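Local coordinates for protein glutathione S-transferase enzyme with thioredoxin-like domain (PDB 4L8E) that probably acts as a glutathione S-transferase, binding glutathione between a thioredoxin-like domain and a helical domain in each subunit of a dimer, at residues I29-A34 and P80-H85; P35-Y40 and Y194-C199; T43-E48 and Y105-T110; Q126-Q131 and D190-P195. One frame throughout, in Å; residues are numbered along the deposited sequence.

Interaction 1 (I29-A34 and P80-H85); sequences IDLYYA and PAIVDH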
# COMPACT_ATOMS: atom_id res chain seq x y z
N ILE A 29 -11.74 19.59 -8.21
CA ILE A 29 -10.74 18.48 -8.21
C ILE A 29 -10.24 18.22 -9.64
O ILE A 29 -11.05 17.94 -10.54
CB ILE A 29 -11.29 17.12 -7.67
CG1 ILE A 29 -11.76 17.17 -6.20
CG2 ILE A 29 -10.25 16.02 -7.83
CD1 ILE A 29 -10.71 17.55 -5.23
N ASP A 30 -8.92 18.30 -9.84
CA ASP A 30 -8.30 17.93 -11.10
C ASP A 30 -7.78 16.50 -10.93
O ASP A 30 -7.04 16.22 -9.96
CB ASP A 30 -7.13 18.83 -11.46
CG ASP A 30 -7.55 20.23 -11.88
OD1 ASP A 30 -8.52 20.36 -12.63
OD2 ASP A 30 -6.86 21.19 -11.50
N LEU A 31 -8.20 15.59 -11.82
CA LEU A 31 -7.77 14.21 -11.77
C LEU A 31 -6.89 13.87 -12.97
O LEU A 31 -7.30 14.00 -14.12
CB LEU A 31 -8.97 13.27 -11.74
CG LEU A 31 -8.69 11.77 -11.80
CD1 LEU A 31 -7.81 11.25 -10.68
CD2 LEU A 31 -10.00 11.01 -11.88
N TYR A 32 -5.67 13.44 -12.67
CA TYR A 32 -4.72 13.00 -13.69
C TYR A 32 -4.91 11.48 -13.83
O TYR A 32 -4.76 10.71 -12.87
CB TYR A 32 -3.29 13.42 -13.28
CG TYR A 32 -3.20 14.91 -13.28
CD1 TYR A 32 -3.62 15.65 -12.18
CD2 TYR A 32 -2.77 15.59 -14.42
CE1 TYR A 32 -3.62 17.05 -12.22
CE2 TYR A 32 -2.74 16.97 -14.44
CZ TYR A 32 -3.16 17.69 -13.35
OH TYR A 32 -3.13 19.07 -13.38
N TYR A 33 -5.30 11.07 -15.05
CA TYR A 33 -6.01 9.80 -15.23
C TYR A 33 -5.64 9.06 -16.50
O TYR A 33 -5.39 9.66 -17.53
CB TYR A 33 -7.50 10.12 -15.32
CG TYR A 33 -8.45 9.00 -15.73
CD1 TYR A 33 -8.99 8.14 -14.77
CD2 TYR A 33 -8.84 8.85 -17.03
CE1 TYR A 33 -9.90 7.15 -15.16
CE2 TYR A 33 -9.75 7.85 -17.42
CZ TYR A 33 -10.26 6.99 -16.47
OH TYR A 33 -11.15 6.02 -16.90
N ALA A 34 -5.65 7.73 -16.39
CA ALA A 34 -5.70 6.84 -17.54
C ALA A 34 -6.71 5.75 -17.19
O ALA A 34 -6.91 5.45 -16.02
CB ALA A 34 -4.34 6.23 -17.83
N PRO A 80 -3.11 7.24 -10.57
CA PRO A 80 -3.75 8.57 -10.53
C PRO A 80 -3.02 9.55 -9.64
O PRO A 80 -2.21 9.15 -8.80
CB PRO A 80 -5.12 8.27 -9.93
CG PRO A 80 -4.85 7.10 -9.03
CD PRO A 80 -3.86 6.25 -9.78
N ALA A 81 -3.30 10.83 -9.87
CA ALA A 81 -2.92 11.89 -8.98
C ALA A 81 -4.05 12.88 -9.05
O ALA A 81 -4.77 12.90 -10.05
CB ALA A 81 -1.59 12.54 -9.43
N ILE A 82 -4.23 13.65 -7.98
CA ILE A 82 -5.19 14.76 -8.00
C ILE A 82 -4.55 16.03 -7.53
O ILE A 82 -3.52 16.03 -6.85
CB ILE A 82 -6.47 14.52 -7.16
CG1 ILE A 82 -6.14 14.43 -5.67
CG2 ILE A 82 -7.24 13.33 -7.66
CD1 ILE A 82 -7.38 14.56 -4.76
N VAL A 83 -5.14 17.14 -7.94
CA VAL A 83 -4.91 18.43 -7.34
C VAL A 83 -6.26 18.95 -6.86
O VAL A 83 -7.24 19.04 -7.62
CB VAL A 83 -4.24 19.39 -8.32
CG1 VAL A 83 -4.05 20.77 -7.68
CG2 VAL A 83 -2.92 18.79 -8.78
N ASP A 84 -6.34 19.24 -5.57
CA ASP A 84 -7.52 19.83 -4.97
C ASP A 84 -7.25 21.32 -4.81
O ASP A 84 -6.44 21.74 -3.96
CB ASP A 84 -7.79 19.20 -3.60
CG ASP A 84 -9.04 19.74 -2.93
OD1 ASP A 84 -9.74 20.62 -3.49
OD2 ASP A 84 -9.34 19.28 -1.81
N HIS A 85 -7.91 22.11 -5.64
CA HIS A 85 -7.78 23.55 -5.60
C HIS A 85 -8.63 24.24 -4.54
O HIS A 85 -8.53 25.44 -4.37
CB HIS A 85 -8.11 24.16 -6.96
CG HIS A 85 -7.16 23.74 -8.03
ND1 HIS A 85 -5.94 24.35 -8.22
CD2 HIS A 85 -7.23 22.74 -8.94
CE1 HIS A 85 -5.30 23.74 -9.21
NE2 HIS A 85 -6.06 22.76 -9.66
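D30 O takes the N-H of V83 at 2.9 Å and, beside it, the CA-H of I82, with CA at 3.1 Å. This is the antiparallel pairing of two central strands, 30-33 and 81-84, in the thioredoxin-like sheet of the glutathione transferase N-terminal domain. D30 with V83 and Y32 with A81 are hydrogen-bonded pairs, and L31 with I82 between them is non-hydrogen-bonded. The D30 N bond to V83 O is almost straight (173°), and Y32 N reaches A81 O at 2.8 Å; the return bond from A81 N to Y32 O is weak. Next to it stands P80, preceded by a cis peptide bond, the cis-proline that is a hallmark of the thioredoxin fold and here part of a glutathione pocket.

On the face of L31 and I82, the CD1 branch of L31 lies 3.7 Å from I82 CG2. I29 reaches the far end of the strand, its CD1 against the carboxylate of D84, whose OD2 is taken by Y105 and K109. The other face carries D30, Y32, A81 and V83, with helix 68-73 against the last three. There Y32 CE1 meets V83 CG2 at 3.9 Å, while A81 O sits at the edge of the tyrosine ring. Beyond V83, H85 swings its imidazole back over V83 CG1. Its NE2 is modelled as donating to D30 OD2 in a short, bent bond whose exact length is doubtful; the carboxylate stands at 76° to the imidazole plane.

Interaction 2 (P35-Y40 and Y194-C199); sequences PTPNGY and YPWAKC. With GSH (glutathione), chain D; GSH (glutathione), chain B; GSH (glutathione), chain C.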
# COMPACT_ATOMS: atom_id res chain seq x y z
N PRO A 35 -7.36 5.17 -18.21
CA PRO A 35 -8.36 4.13 -18.00
C PRO A 35 -7.70 2.80 -17.69
O PRO A 35 -7.55 1.93 -18.57
CB PRO A 35 -9.09 4.08 -19.34
CG PRO A 35 -8.05 4.52 -20.33
CD PRO A 35 -7.29 5.59 -19.62
N THR A 36 -7.32 2.66 -16.44
CA THR A 36 -6.61 1.51 -15.91
C THR A 36 -7.21 1.22 -14.54
O THR A 36 -7.90 2.04 -13.98
CB THR A 36 -5.16 1.88 -15.66
OG1 THR A 36 -5.10 2.92 -14.68
CG2 THR A 36 -4.46 2.34 -16.92
N PRO A 37 -6.91 0.05 -13.97
CA PRO A 37 -7.51 -0.24 -12.65
C PRO A 37 -7.33 0.86 -11.60
O PRO A 37 -8.28 1.19 -10.87
CB PRO A 37 -6.79 -1.55 -12.25
CG PRO A 37 -6.61 -2.23 -13.61
CD PRO A 37 -6.13 -1.09 -14.46
N ASN A 38 -6.13 1.44 -11.51
CA ASN A 38 -5.86 2.45 -10.51
C ASN A 38 -6.55 3.78 -10.80
O ASN A 38 -6.91 4.48 -9.88
CB ASN A 38 -4.38 2.58 -10.30
CG ASN A 38 -3.78 1.30 -9.75
OD1 ASN A 38 -4.33 0.69 -8.81
ND2 ASN A 38 -2.70 0.87 -10.34
N GLY A 39 -6.71 4.11 -12.09
CA GLY A 39 -7.48 5.28 -12.45
C GLY A 39 -8.95 5.14 -12.12
O GLY A 39 -9.59 6.09 -11.62
N TYR A 40 -9.51 3.97 -12.37
CA TYR A 40 -10.94 3.73 -12.13
C TYR A 40 -11.28 3.77 -10.65
O TYR A 40 -12.39 4.12 -10.28
CB TYR A 40 -11.39 2.40 -12.70
CG TYR A 40 -11.58 2.40 -14.20
CD1 TYR A 40 -12.54 3.21 -14.80
CD2 TYR A 40 -10.80 1.60 -15.00
CE1 TYR A 40 -12.70 3.19 -16.18
CE2 TYR A 40 -10.95 1.60 -16.37
CZ TYR A 40 -11.90 2.38 -16.94
OH TYR A 40 -12.02 2.34 -18.32
N TYR A 194 -12.21 -3.44 -6.44
CA TYR A 194 -13.03 -3.78 -7.59
C TYR A 194 -12.35 -3.68 -8.96
O TYR A 194 -12.47 -4.58 -9.77
CB TYR A 194 -14.36 -3.00 -7.58
CG TYR A 194 -15.23 -3.28 -8.77
CD1 TYR A 194 -16.07 -4.39 -8.81
CD2 TYR A 194 -15.19 -2.46 -9.87
CE1 TYR A 194 -16.87 -4.66 -9.90
CE2 TYR A 194 -15.99 -2.72 -10.99
CZ TYR A 194 -16.82 -3.81 -10.99
OH TYR A 194 -17.60 -4.04 -12.09
N PRO A 195 -11.66 -2.57 -9.25
CA PRO A 195 -11.12 -2.46 -10.61
C PRO A 195 -10.07 -3.51 -10.93
O PRO A 195 -9.89 -3.82 -12.12
CB PRO A 195 -10.50 -1.05 -10.61
CG PRO A 195 -11.27 -0.32 -9.55
CD PRO A 195 -11.51 -1.33 -8.49
N TRP A 196 -9.43 -4.06 -9.90
CA TRP A 196 -8.47 -5.14 -10.06
C TRP A 196 -9.16 -6.49 -10.17
O TRP A 196 -8.84 -7.29 -11.04
CB TRP A 196 -7.46 -5.12 -8.91
CG TRP A 196 -6.36 -4.12 -9.15
CD1 TRP A 196 -6.27 -2.84 -8.64
CD2 TRP A 196 -5.25 -4.28 -10.02
NE1 TRP A 196 -5.14 -2.22 -9.14
CE2 TRP A 196 -4.50 -3.09 -9.98
CE3 TRP A 196 -4.80 -5.33 -10.83
CZ2 TRP A 196 -3.34 -2.92 -10.72
CZ3 TRP A 196 -3.67 -5.15 -11.56
CH2 TRP A 196 -2.93 -3.97 -11.49
N ALA A 197 -10.13 -6.74 -9.29
CA ALA A 197 -10.88 -8.00 -9.34
C ALA A 197 -11.69 -8.16 -10.63
O ALA A 197 -11.89 -9.28 -11.09
CB ALA A 197 -11.77 -8.12 -8.13
N LYS A 198 -12.15 -7.04 -11.21
CA LYS A 198 -12.90 -7.01 -12.46
C LYS A 198 -12.08 -7.58 -13.60
O LYS A 198 -12.62 -8.05 -14.62
CB LYS A 198 -13.34 -5.55 -12.78
CG LYS A 198 -13.56 -5.22 -14.25
CD LYS A 198 -14.48 -4.02 -14.43
CE LYS A 198 -14.81 -3.76 -15.90
NZ LYS A 198 -13.57 -3.68 -16.74
N CYS A 199 -10.76 -7.57 -13.41
CA CYS A 199 -9.83 -8.03 -14.42
C CYS A 199 -9.40 -9.48 -14.24
O CYS A 199 -8.43 -9.92 -14.86
CB CYS A 199 -8.60 -7.13 -14.44
SG CYS A 199 -8.94 -5.43 -15.01
CG1 GSH D . -9.24 -0.77 -18.63
CD1 GSH D . -8.69 -1.75 -17.60
OE1 GSH D . -9.10 -1.73 -16.44
N2 GSH D . -7.68 -2.72 -18.08
CA2 GSH D . -7.06 -3.71 -17.24
C2 GSH D . -5.58 -3.41 -17.19
O2 GSH D . -4.81 -4.23 -16.66
CB2 GSH D . -7.30 -5.10 -17.75
SG2 GSH D . -8.93 -5.64 -17.30
N3 GSH D . -5.03 -2.16 -17.74
CA3 GSH D . -3.59 -1.89 -17.64
C3 GSH D . -2.73 -2.75 -18.51
O31 GSH D . -1.49 -2.79 -18.27
O32 GSH D . -3.20 -3.41 -19.47
N1 GSH B . 5.98 0.17 -15.61
CA1 GSH B . 4.85 -0.65 -15.35
C1 GSH B . 5.26 -2.09 -15.42
O11 GSH B . 6.26 -2.43 -16.12
O12 GSH B . 4.59 -2.97 -14.79
CB1 GSH B . 3.82 -0.37 -16.38
CG1 GSH B . 2.57 -1.21 -16.22
CD1 GSH B . 1.69 -0.68 -15.10
OE1 GSH B . 1.75 0.48 -14.76
N2 GSH B . 0.79 -1.62 -14.46
CA2 GSH B . -0.08 -1.19 -13.40
C2 GSH B . 0.31 -1.96 -12.15
O2 GSH B . 0.73 -3.13 -12.18
CB2 GSH B . -1.50 -1.47 -13.72
SG2 GSH B . -2.07 -0.44 -15.08
N3 GSH B . 0.20 -1.32 -10.89
CA3 GSH B . 0.58 -2.05 -9.71
C3 GSH B . -0.19 -1.55 -8.56
O31 GSH B . -1.33 -1.05 -8.74
O32 GSH B . 0.32 -1.63 -7.40
N1 GSH C . 0.52 2.24 -6.09
CA1 GSH C . 0.03 3.10 -7.16
C1 GSH C . -1.36 3.57 -6.84
O11 GSH C . -1.78 4.70 -7.27
O12 GSH C . -2.14 2.86 -6.12
CB1 GSH C . 0.07 2.38 -8.47
CG1 GSH C . -0.27 3.27 -9.65
CD1 GSH C . 0.06 2.61 -10.97
OE1 GSH C . 0.57 1.50 -11.06
N2 GSH C . -0.22 3.38 -12.14
CA2 GSH C . 0.03 2.91 -13.45
C2 GSH C . 0.94 3.91 -14.11
O2 GSH C . 0.76 5.15 -14.07
CB2 GSH C . -1.21 2.80 -14.28
SG2 GSH C . -2.39 1.74 -13.50
N3 GSH C . 2.07 3.39 -14.80
CA3 GSH C . 2.96 4.33 -15.46
C3 GSH C . 4.36 3.84 -15.40
O31 GSH C . 5.21 4.42 -16.12
O32 GSH C . 4.68 2.89 -14.63
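N38 and W196 both carry CG opposite their carbonyl carbon and beside the backbone N (chi1 -63° and -82°), which sends the asparagine amide and the indole toward each other from different domains. W196 NE1 then donates to N38 OD1 at 3.0 Å in a nearly straight bond (169°). The acceptor lies in the indole plane, but the N-H comes from above the amide plane, off its lone pairs, with amide and indole well twisted against each other. OD1 has a second donor in K41 NZ, so the amide is fixed in rotation and its ND2 is aimed outward, 2.9 Å from O31 of the glutathione of chain B.

P37 works beside it. Its CB sits over the face of the five-membered ring of W196, 3.6 Å from the centroid, a CH-pi contact, and its O lies 3.2 Å from P195 CB. Y40 adds its CB against the same proline ring. This is the interdomain seam of a glutathione transferase: the N-terminal end of helix 37-49, in the thioredoxin-like domain, meets the end of helix 188-197, in the helical domain, and glutathione lies along the groove.

T36 caps the first helix, OG1 accepting from G39 N at 3.3 Å. The same hydroxyl lies 3.2 Å from SG2 of the glutathione of chain C, which places the sulfur of that glutathione beside the helix N-terminus. On the other flank the glutathione of chain D runs past P37 CD and the edge of the Y40 ring toward C199, where the two sulfurs are modelled too close together to interpret.

Interaction 3 (T43-E48 and Y105-T110); sequences TLFLEE and YLANKT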
# COMPACT_ATOMS: atom_id res chain seq x y z
N THR A 43 -12.23 7.50 -10.20
CA THR A 43 -13.50 7.89 -10.84
C THR A 43 -14.70 7.16 -10.23
O THR A 43 -15.78 7.72 -10.14
CB THR A 43 -13.48 7.72 -12.36
OG1 THR A 43 -13.16 6.37 -12.68
CG2 THR A 43 -12.46 8.67 -12.98
N LEU A 44 -14.52 5.93 -9.77
CA LEU A 44 -15.59 5.27 -9.00
C LEU A 44 -15.99 6.10 -7.79
O LEU A 44 -17.19 6.35 -7.57
CB LEU A 44 -15.18 3.86 -8.54
CG LEU A 44 -15.15 2.75 -9.59
CD1 LEU A 44 -14.54 1.47 -8.97
CD2 LEU A 44 -16.53 2.42 -10.19
N PHE A 45 -14.99 6.51 -7.00
CA PHE A 45 -15.24 7.30 -5.81
C PHE A 45 -15.96 8.60 -6.19
O PHE A 45 -16.97 8.94 -5.63
CB PHE A 45 -13.97 7.61 -5.03
CG PHE A 45 -14.24 8.38 -3.79
CD1 PHE A 45 -14.42 9.75 -3.84
CD2 PHE A 45 -14.40 7.75 -2.58
CE1 PHE A 45 -14.73 10.46 -2.70
CE2 PHE A 45 -14.70 8.45 -1.46
CZ PHE A 45 -14.87 9.82 -1.52
N LEU A 46 -15.43 9.32 -7.17
CA LEU A 46 -15.97 10.64 -7.52
C LEU A 46 -17.39 10.53 -8.07
O LEU A 46 -18.26 11.39 -7.82
CB LEU A 46 -15.04 11.34 -8.52
CG LEU A 46 -13.68 11.74 -7.90
CD1 LEU A 46 -12.69 12.08 -9.00
CD2 LEU A 46 -13.84 12.90 -6.94
N GLU A 47 -17.65 9.49 -8.85
CA GLU A 47 -18.98 9.25 -9.38
C GLU A 47 -20.00 8.85 -8.30
O GLU A 47 -21.18 9.22 -8.38
CB GLU A 47 -18.94 8.21 -10.48
CG GLU A 47 -18.25 8.68 -11.78
CD GLU A 47 -18.97 9.82 -12.50
OE1 GLU A 47 -20.22 9.90 -12.43
OE2 GLU A 47 -18.27 10.60 -13.20
N GLU A 48 -19.54 8.10 -7.29
CA GLU A 48 -20.40 7.76 -6.15
C GLU A 48 -20.82 9.01 -5.36
O GLU A 48 -21.98 9.14 -4.97
CB GLU A 48 -19.68 6.79 -5.20
CG GLU A 48 -19.45 5.40 -5.74
CD GLU A 48 -20.70 4.51 -5.76
OE1 GLU A 48 -21.82 4.94 -5.34
OE2 GLU A 48 -20.56 3.35 -6.21
N TYR A 105 -7.92 10.65 1.49
CA TYR A 105 -8.10 12.10 1.54
C TYR A 105 -9.52 12.50 1.14
O TYR A 105 -10.13 13.34 1.79
CB TYR A 105 -7.08 12.77 0.61
CG TYR A 105 -7.26 14.25 0.46
CD1 TYR A 105 -6.64 15.13 1.32
CD2 TYR A 105 -8.04 14.79 -0.56
CE1 TYR A 105 -6.79 16.50 1.18
CE2 TYR A 105 -8.20 16.16 -0.71
CZ TYR A 105 -7.56 17.02 0.17
OH TYR A 105 -7.68 18.39 0.05
N LEU A 106 -10.02 11.91 0.05
CA LEU A 106 -11.36 12.26 -0.44
C LEU A 106 -12.46 11.75 0.51
O LEU A 106 -13.48 12.41 0.70
CB LEU A 106 -11.58 11.71 -1.85
CG LEU A 106 -10.76 12.42 -2.94
CD1 LEU A 106 -10.98 11.74 -4.28
CD2 LEU A 106 -11.11 13.87 -3.00
N ALA A 107 -12.25 10.55 1.06
CA ALA A 107 -13.22 10.00 2.02
C ALA A 107 -13.30 10.91 3.24
O ALA A 107 -14.38 11.18 3.74
CB ALA A 107 -12.85 8.58 2.37
N ASN A 108 -12.15 11.42 3.70
CA ASN A 108 -12.13 12.33 4.85
C ASN A 108 -12.76 13.67 4.53
O ASN A 108 -13.51 14.21 5.32
CB ASN A 108 -10.70 12.55 5.36
CG ASN A 108 -10.14 11.35 6.08
OD1 ASN A 108 -10.89 10.48 6.52
ND2 ASN A 108 -8.82 11.30 6.23
N LYS A 109 -12.47 14.19 3.35
CA LYS A 109 -13.00 15.48 2.93
C LYS A 109 -14.53 15.47 2.80
O LYS A 109 -15.20 16.38 3.26
CB LYS A 109 -12.38 15.91 1.61
CG LYS A 109 -12.77 17.33 1.23
CD LYS A 109 -12.00 17.86 0.05
CE LYS A 109 -12.23 19.37 -0.06
NZ LYS A 109 -12.01 19.85 -1.40
N THR A 110 -15.07 14.39 2.24
CA THR A 110 -16.50 14.30 1.96
C THR A 110 -17.30 13.63 3.08
O THR A 110 -18.52 13.77 3.12
CB THR A 110 -16.76 13.47 0.71
OG1 THR A 110 -16.28 12.13 0.93
CG2 THR A 110 -16.05 14.08 -0.51
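F45 pushes the end of its ring against helix 99-110, and L106 is its main partner. With CG anti to the backbone N (chi1 -178°), the phenylalanine stretches straight across the gap between two helices that run nearly parallel, 12° apart, with their axes a wide 11.3 Å from each other. Its CE1 comes to 3.5 Å from L106 CB, and CZ goes further, to 3.7 Å from T110 OG1 near the plane of the ring. CE2 rests more loosely beside A107.

The CD1 branch of L106 continues outward from CG toward helix 37-49 and meets L46 CD2 at 4.1 Å, with the two leucines at about a right angle. T110 turns OG1 between its backbone N and carbonyl carbon (chi1 62°) and donates to L106 O at 2.8 Å. That carbonyl also accepts from T110 N, from the opposite face of its plane, and the hydroxyl has a further bond from R112 N.

Both helices pack on the same side of the thioredoxin-like sheet: L46 rests on L31 of strand 30-33, while Y105 and K109 are bonded to D84 of strand 81-84. Helix 188-197 adds its own cover, I188 touching both F45 and A107.

Interaction 4 (Q126-Q131 and D190-P195); sequences QWLFWQ and DIAVYP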
# COMPACT_ATOMS: atom_id res chain seq x y z
N GLN A 126 -7.61 -1.40 6.96
CA GLN A 126 -6.76 -2.57 6.86
C GLN A 126 -6.88 -3.18 5.47
O GLN A 126 -5.90 -3.55 4.83
CB GLN A 126 -7.20 -3.56 7.95
CG GLN A 126 -6.78 -4.96 7.82
CD GLN A 126 -7.49 -5.78 8.88
OE1 GLN A 126 -8.64 -6.21 8.71
NE2 GLN A 126 -6.87 -5.90 10.02
N TRP A 127 -8.10 -3.29 4.98
CA TRP A 127 -8.34 -3.89 3.68
C TRP A 127 -7.93 -2.98 2.52
O TRP A 127 -7.50 -3.47 1.48
CB TRP A 127 -9.79 -4.40 3.57
CG TRP A 127 -10.00 -5.62 4.39
CD1 TRP A 127 -10.67 -5.70 5.57
CD2 TRP A 127 -9.48 -6.94 4.13
NE1 TRP A 127 -10.61 -7.00 6.06
CE2 TRP A 127 -9.89 -7.77 5.19
CE3 TRP A 127 -8.74 -7.50 3.09
CZ2 TRP A 127 -9.57 -9.13 5.24
CZ3 TRP A 127 -8.43 -8.85 3.15
CH2 TRP A 127 -8.84 -9.65 4.22
N LEU A 128 -8.09 -1.66 2.68
CA LEU A 128 -7.49 -0.72 1.73
C LEU A 128 -5.99 -0.93 1.59
O LEU A 128 -5.45 -1.01 0.47
CB LEU A 128 -7.81 0.71 2.14
CG LEU A 128 -7.17 1.82 1.29
CD1 LEU A 128 -7.70 1.78 -0.13
CD2 LEU A 128 -7.41 3.18 1.91
N PHE A 129 -5.29 -0.94 2.72
CA PHE A 129 -3.86 -1.19 2.70
C PHE A 129 -3.53 -2.55 2.07
O PHE A 129 -2.55 -2.67 1.30
CB PHE A 129 -3.24 -1.04 4.10
CG PHE A 129 -2.93 0.38 4.47
CD1 PHE A 129 -1.71 0.94 4.08
CD2 PHE A 129 -3.81 1.16 5.21
CE1 PHE A 129 -1.38 2.27 4.42
CE2 PHE A 129 -3.50 2.47 5.55
CZ PHE A 129 -2.27 3.02 5.16
N TRP A 130 -4.32 -3.57 2.37
CA TRP A 130 -4.10 -4.91 1.81
C TRP A 130 -4.17 -4.85 0.28
O TRP A 130 -3.34 -5.44 -0.42
CB TRP A 130 -5.11 -5.92 2.32
CG TRP A 130 -5.11 -7.24 1.63
CD1 TRP A 130 -4.29 -8.30 1.89
CD2 TRP A 130 -5.96 -7.65 0.55
NE1 TRP A 130 -4.59 -9.35 1.05
CE2 TRP A 130 -5.62 -8.98 0.23
CE3 TRP A 130 -6.99 -7.03 -0.14
CZ2 TRP A 130 -6.27 -9.69 -0.78
CZ3 TRP A 130 -7.64 -7.75 -1.14
CH2 TRP A 130 -7.28 -9.05 -1.45
N GLN A 131 -5.13 -4.07 -0.22
CA GLN A 131 -5.27 -3.89 -1.68
C GLN A 131 -4.05 -3.21 -2.28
O GLN A 131 -3.50 -3.69 -3.28
CB GLN A 131 -6.54 -3.11 -2.06
CG GLN A 131 -6.83 -3.11 -3.54
CD GLN A 131 -5.94 -2.18 -4.33
OE1 GLN A 131 -5.74 -1.04 -3.94
NE2 GLN A 131 -5.43 -2.66 -5.48
N ASP A 190 -13.61 -1.54 -0.86
CA ASP A 190 -14.23 -2.20 -2.01
C ASP A 190 -13.90 -1.47 -3.32
O ASP A 190 -13.64 -2.10 -4.36
CB ASP A 190 -15.74 -2.24 -1.84
CG ASP A 190 -16.17 -2.91 -0.57
OD1 ASP A 190 -16.23 -4.17 -0.53
OD2 ASP A 190 -16.49 -2.15 0.38
N ILE A 191 -13.94 -0.14 -3.27
CA ILE A 191 -13.64 0.68 -4.44
C ILE A 191 -12.20 0.41 -4.91
O ILE A 191 -11.94 0.36 -6.12
CB ILE A 191 -13.86 2.18 -4.13
CG1 ILE A 191 -15.35 2.46 -3.91
CG2 ILE A 191 -13.19 3.04 -5.19
CD1 ILE A 191 -15.63 3.82 -3.29
N ALA A 192 -11.28 0.23 -3.97
CA ALA A 192 -9.89 -0.04 -4.31
C ALA A 192 -9.72 -1.42 -4.98
O ALA A 192 -8.93 -1.58 -5.93
CB ALA A 192 -9.00 0.06 -3.08
N VAL A 193 -10.45 -2.41 -4.49
CA VAL A 193 -10.32 -3.79 -4.96
C VAL A 193 -11.04 -4.03 -6.28
O VAL A 193 -10.54 -4.73 -7.17
CB VAL A 193 -10.81 -4.78 -3.90
CG1 VAL A 193 -10.79 -6.23 -4.41
CG2 VAL A 193 -9.89 -4.70 -2.65
N TYR A 194 -12.21 -3.44 -6.44
CA TYR A 194 -13.03 -3.78 -7.59
C TYR A 194 -12.35 -3.68 -8.96
O TYR A 194 -12.47 -4.58 -9.77
CB TYR A 194 -14.36 -3.00 -7.58
CG TYR A 194 -15.23 -3.28 -8.77
CD1 TYR A 194 -16.07 -4.39 -8.81
CD2 TYR A 194 -15.19 -2.46 -9.87
CE1 TYR A 194 -16.87 -4.66 -9.90
CE2 TYR A 194 -15.99 -2.72 -10.99
CZ TYR A 194 -16.82 -3.81 -10.99
OH TYR A 194 -17.60 -4.04 -12.09
N PRO A 195 -11.66 -2.57 -9.25
CA PRO A 195 -11.12 -2.46 -10.61
C PRO A 195 -10.07 -3.51 -10.93
O PRO A 195 -9.89 -3.82 -12.12
CB PRO A 195 -10.50 -1.05 -10.61
CG PRO A 195 -11.27 -0.32 -9.55
CD PRO A 195 -11.51 -1.33 -8.49
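A192, Q131 and V193 carry this contact. The methyl of A192 points at helix 118-145 and is met by two side chains, L128 CD1 at 3.7 Å and Q131 OE1 at 3.5 Å. Q131 leaves its helix with CG anti to the backbone N, then bends at chi2 (-76°), which lays the amide across A192: CD is 3.4 Å from A192 O. NE2 is 3.7 Å from that oxygen, too long for a hydrogen bond, and A192 O stays buried without a partner, since the helix is kinked at P195 and the W196 N does not reach back to it. The amide's own polar anchor is K41, which donates to OE1.

The two helices, crossing at 27° with axes 8.9 Å apart, belong to the core of the all-helical domain of glutathione transferases. At the start of helix 188-197, D190 OD2 accepts from S187 N, consistent with the N-capping box known in this family.

V193 runs alongside Q131 in the opposite sense, its CG2 3.6 Å from Q131 CG, and the same methyl lies at the edge of the W130 indole, 4.1 Å from CZ3. Helix 118-145 also faces the second subunit: F129 stacks on F129 of that subunit, and W127 meets its F97 edge-to-face.

How the interactions relate
Interactions 1 and 3 build the thioredoxin-like domain: their centres lie 12 Å apart, and D84 on its strand is tied to Y105 and K109 on helix 99-110. Interaction 4 belongs to the helical domain, its centre 19 Å from that of interaction 1 and not touching it. Interaction 2 joins the halves. It takes helix 37-49 in common with interaction 3 and helix 188-197 in common with interaction 4, sharing Y194 and P195 with the latter. Along the chain, interactions 1 and 3 interleave early, while 2 and 4 close on the same late helix. L44 of helix 37-49 packs against I191 and P195, so that helix also joins interaction 3 to the helical domain beside the glutathione groove.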